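Local structure of ABC transporter periplasmic substrate-binding protein (Desulfovibrio alaskensis, 5MY5) at residues A[148-151]-A[152-155]; A[31-34]-A[35-38]. The protein binds tungstate with high selectivity as the periplasmic component of an ABC transporter, and probably hands the oxyanion on for uptake into the cell. The protein carries 2 engineered substitutions. One frame throughout, in Å; residues are numbered along the deposited sequence.

In the fold
Both contacts are local, each built within one continuous run of chain, and both belong to the periplasmic binding protein fold. Contact 2 lies where strand 27-33 passes directly into helix 34-39, its centre about 9 Å from that of the chain; contact 1 takes up all but the first two residues of helix 146-155, its centre about 13 Å from the same point. Their centres stand about 20 Å apart and they share no element. Each is partly buried, with some exposed residues (Lys149 and Lys152; Thr34, Ser35 and Asn38). The chemistry differs: hydroxyls and backbone carbonyls dominate the junction at 31-38, whereas residues 148-155 add aromatic rings, a buried carboxylate and apolar chains to regular helix bonds.

Contact 1: residues A[148-151]-A[152-155]; sequences HKME and KSLW
His148 and Lys152, one helical turn apart, open a run of i to i+4 side-chain pairs on helix 146-155, the helix of the beta-alpha-beta unit formed with strands 138-140 and 169-171. CE of Lys152 stands almost straight above the centre of the His148 imidazole, 3.6 Å from the ring centroid, a CH-pi contact. The bend at chi3 of Lys152 carries CE across the imidazole, over the centre of its face. The ring itself is tied at its rim, where ND1 of His148 bonds to the backbone N of Asn144.

Met150 O takes two donors in its carbonyl plane, the amide N of Leu154 at 3.1 Å and, on a lone pair, OG of Ser153 at 2.7 Å. The serine hydroxyl reaches it because OG sits between its own backbone N and carbonyl carbon (chi1 81°). The Met150 side chain, bent at chi2, puts its methyl CE 3.5 Å from CD2 of Leu154. Met191 of strand 189-193 touches both side chains, and Leu128 of helix 124-133 also packs on Leu154.

The buried carboxylate of Glu151 is shared among three groups. OE1 bonds to OG of Ser140, while OE2 is hydrogen-bonded to the hydroxyl of Tyr169 and accepts from the indole of Trp155; strands 138-140 and 169-171 thereby both fasten to the helix through one side chain. The bonds would help offset the cost of burying a charge here, if the acid is ionised. Phe138 meets the Trp155 ring edge-to-face. Carboxylate and indole planes are 88° apart. Trp155 NE1 approaches the anti lone pair of Glu151 OE2 at 2.9 Å, with a bent N-H...O angle of 131°.

Contact 2: residues A[31-34]-A[35-38]; sequences ATTT and STDN
Thr33 OG1 and Thr36 OG1 lie 2.7 Å apart and share a hydrogen bond in which either may be the donor, their side chains crossing at about a right angle. With chi1 at 69°, OG1 of Thr33 turns forward to the first turn of the helix. The oxygen of Thr36 is brought to it by a chi1 of -58°. Thr32 OG1 lies against the flank of Thr36, 3.4 Å from its CB and from its CG2. Two backbone bonds start the helix: Asp37 N to Thr33 O and Asn38 N to Thr34 O, both 3.0 Å and nearly straight. Thr34 and Asn38 extend side by side, CG2 of Thr34 being 3.9 Å from ND2 of Asn38.

Thr33 is the N-cap residue of helix 34-39, which follows strand 27-33 without an intervening loop, a strand-to-helix junction within the periplasmic binding protein fold. A second shell fixes the hydroxyls. His82 NE2 bonds to Thr33 OG1, and the hydroxyl of Tyr224 to Thr36 OG1. Thr32 OG1 is held by Leu80 O of the parallel strand 78-81, while Trp59 NE1, from strand 56-62, bonds to OD1 of Asp37.

Contact 1: residues A[148-151]-A[152-155]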
loop_
_atom_site.group_PDB
_atom_site.type_symbol
_atom_site.label_atom_id
_atom_site.label_comp_id
_atom_site.label_asym_id
_atom_site.label_seq_id
_atom_site.Cartn_x
_atom_site.Cartn_y
_atom_site.Cartn_z
ATOM N N HIS A 148 2.451 -3.769 9.000
ATOM C CA HIS A 148 2.378 -4.761 10.062
ATOM C C HIS A 148 1.022 -5.452 10.126
ATOM O O HIS A 148 0.910 -6.679 10.134
ATOM C CB HIS A 148 2.618 -4.100 11.420
ATOM C CG HIS A 148 2.719 -5.084 12.521
ATOM N ND1 HIS A 148 2.436 -4.713 13.826
ATOM C CD2 HIS A 148 2.986 -6.420 12.549
ATOM C CE1 HIS A 148 2.608 -5.756 14.610
ATOM N NE2 HIS A 148 2.928 -6.818 13.864
ATOM N N LYS A 149 -0.038 -4.661 9.982
ATOM C CA LYS A 149 -1.365 -5.189 9.918
ATOM C C LYS A 149 -1.594 -6.173 8.729
ATOM O O LYS A 149 -2.223 -7.230 8.894
ATOM C CB LYS A 149 -2.342 -4.020 9.894
ATOM C CG LYS A 149 -2.526 -3.399 11.276
ATOM C CD LYS A 149 -3.217 -2.040 11.173
ATOM C CE LYS A 149 -3.227 -1.350 12.521
ATOM N NZ LYS A 149 -3.755 0.028 12.328
ATOM N N MET A 150 -1.081 -5.822 7.537
ATOM C CA MET A 150 -1.119 -6.680 6.420
ATOM C C MET A 150 -0.385 -7.996 6.667
ATOM O O MET A 150 -0.951 -9.084 6.449
ATOM C CB MET A 150 -0.512 -5.941 5.240
ATOM C CG MET A 150 -0.358 -6.650 3.927
ATOM S SD MET A 150 -1.888 -7.398 3.354
ATOM C CE MET A 150 -1.074 -8.440 2.222
ATOM N N GLU A 151 0.808 -7.902 7.264
ATOM C CA GLU A 151 1.581 -9.111 7.575
ATOM C C GLU A 151 0.824 -9.997 8.555
ATOM O O GLU A 151 0.709 -11.229 8.347
ATOM C CB GLU A 151 2.964 -8.752 8.070
ATOM C CG GLU A 151 3.864 -9.915 8.533
ATOM C CD GLU A 151 4.069 -9.998 10.025
ATOM O OE1 GLU A 151 4.162 -8.907 10.646
ATOM O OE2 GLU A 151 4.176 -11.136 10.518
ATOM N N LYS A 152 0.254 -9.376 9.599
ATOM C CA LYS A 152 -0.488 -10.189 10.560
ATOM C C LYS A 152 -1.644 -10.875 9.869
ATOM O O LYS A 152 -1.947 -12.036 10.189
ATOM C CB LYS A 152 -1.062 -9.350 11.668
ATOM C CG LYS A 152 0.019 -9.005 12.649
ATOM C CD LYS A 152 -0.453 -8.323 13.951
ATOM C CE LYS A 152 -0.701 -6.853 13.756
ATOM N NZ LYS A 152 -1.281 -6.198 14.984
ATOM N N SER A 153 -2.310 -10.195 8.948
ATOM C CA SER A 153 -3.458 -10.746 8.252
ATOM C C SER A 153 -3.075 -11.985 7.461
ATOM O O SER A 153 -3.920 -12.849 7.273
ATOM C CB SER A 153 -4.170 -9.717 7.339
ATOM O OG SER A 153 -3.552 -9.515 6.064
ATOM N N LEU A 154 -1.848 -12.042 6.925
ATOM C CA LEU A 154 -1.384 -13.189 6.133
ATOM C C LEU A 154 -1.293 -14.457 6.943
ATOM O O LEU A 154 -1.683 -15.580 6.482
ATOM C CB LEU A 154 -0.010 -12.954 5.548
ATOM C CG LEU A 154 0.150 -11.743 4.601
ATOM C CD1 LEU A 154 1.513 -11.657 3.985
ATOM C CD2 LEU A 154 -0.895 -11.717 3.511
ATOM N N TRP A 155 -0.814 -14.334 8.175
ATOM C CA TRP A 155 -0.702 -15.480 9.022
ATOM C C TRP A 155 -2.039 -16.043 9.354
ATOM O O TRP A 155 -2.122 -17.226 9.632
ATOM C CB TRP A 155 0.075 -15.163 10.317
ATOM C CG TRP A 155 1.488 -14.900 10.087
ATOM C CD1 TRP A 155 2.141 -13.615 10.005
ATOM C CD2 TRP A 155 2.575 -15.855 9.834
ATOM N NE1 TRP A 155 3.418 -13.805 9.741
ATOM C CE2 TRP A 155 3.756 -15.147 9.635
ATOM C CE3 TRP A 155 2.626 -17.263 9.781
ATOM C CZ2 TRP A 155 4.995 -15.770 9.414
ATOM C CZ3 TRP A 155 3.770 -17.864 9.573
ATOM C CH2 TRP A 155 4.979 -17.177 9.351
#

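Contact 2: residues A[31-34]-A[35-38]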
loop_
_atom_site.group_PDB
_atom_site.type_symbol
_atom_site.label_atom_id
_atom_site.label_comp_id
_atom_site.label_asym_id
_atom_site.label_seq_id
_atom_site.Cartn_x
_atom_site.Cartn_y
_atom_site.Cartn_z
ATOM N N ALA A 31 -7.071 14.077 1.215
ATOM C CA ALA A 31 -6.326 13.386 2.206
ATOM C C ALA A 31 -5.929 12.062 1.687
ATOM O O ALA A 31 -6.742 11.302 1.131
ATOM C CB ALA A 31 -7.156 13.195 3.461
ATOM N N THR A 32 -4.648 11.734 1.884
ATOM C CA THR A 32 -4.101 10.413 1.501
ATOM C C THR A 32 -3.081 9.913 2.531
ATOM O O THR A 32 -3.008 10.520 3.592
ATOM C CB THR A 32 -3.509 10.548 0.112
ATOM O OG1 THR A 32 -3.182 9.262 -0.465
ATOM C CG2 THR A 32 -2.226 11.385 0.060
ATOM N N THR A 33 -2.395 8.844 2.227
ATOM C CA THR A 33 -1.539 8.217 3.231
ATOM C C THR A 33 -0.081 8.516 3.028
ATOM O O THR A 33 0.351 8.790 1.910
ATOM C CB THR A 33 -1.732 6.729 3.258
ATOM O OG1 THR A 33 -1.220 6.084 2.072
ATOM C CG2 THR A 33 -3.244 6.396 3.354
ATOM N N THR A 34 0.695 8.368 4.111
ATOM C CA THR A 34 2.120 8.533 4.077
ATOM C C THR A 34 2.757 7.599 3.071
ATOM O O THR A 34 3.539 8.002 2.263
ATOM C CB THR A 34 2.628 8.237 5.492
ATOM O OG1 THR A 34 1.969 9.120 6.402
ATOM C CG2 THR A 34 4.197 8.387 5.570
ATOM N N SER A 35 2.320 6.352 3.010
ATOM C CA SER A 35 2.895 5.433 2.081
ATOM C C SER A 35 2.626 5.905 0.650
ATOM O O SER A 35 3.515 5.791 -0.244
ATOM C CB SER A 35 2.428 3.964 2.232
ATOM O OG SER A 35 1.048 3.862 2.147
ATOM N N THR A 36 1.409 6.429 0.415
ATOM C CA THR A 36 1.057 6.912 -0.934
ATOM C C THR A 36 2.026 8.019 -1.336
ATOM O O THR A 36 2.598 8.026 -2.468
ATOM C CB THR A 36 -0.391 7.399 -0.985
ATOM O OG1 THR A 36 -1.266 6.333 -0.596
ATOM C CG2 THR A 36 -0.762 7.776 -2.415
ATOM N N ASP A 37 2.165 8.953 -0.447
ATOM C CA ASP A 37 3.049 10.107 -0.750
ATOM C C ASP A 37 4.483 9.635 -1.029
ATOM O O ASP A 37 5.119 10.106 -2.002
ATOM C CB ASP A 37 2.976 11.088 0.374
ATOM C CG ASP A 37 3.740 12.398 0.092
ATOM O OD1 ASP A 37 3.371 13.124 -0.850
ATOM O OD2 ASP A 37 4.650 12.686 0.855
ATOM N N ASN A 38 4.979 8.746 -0.211
ATOM C CA ASN A 38 6.317 8.184 -0.439
ATOM C C ASN A 38 6.593 7.612 -1.805
ATOM O O ASN A 38 7.772 7.675 -2.205
ATOM C CB ASN A 38 6.682 7.155 0.606
ATOM C CG ASN A 38 6.843 7.775 1.980
ATOM O OD1 ASN A 38 7.017 8.967 2.109
ATOM N ND2 ASN A 38 6.775 6.938 2.996
#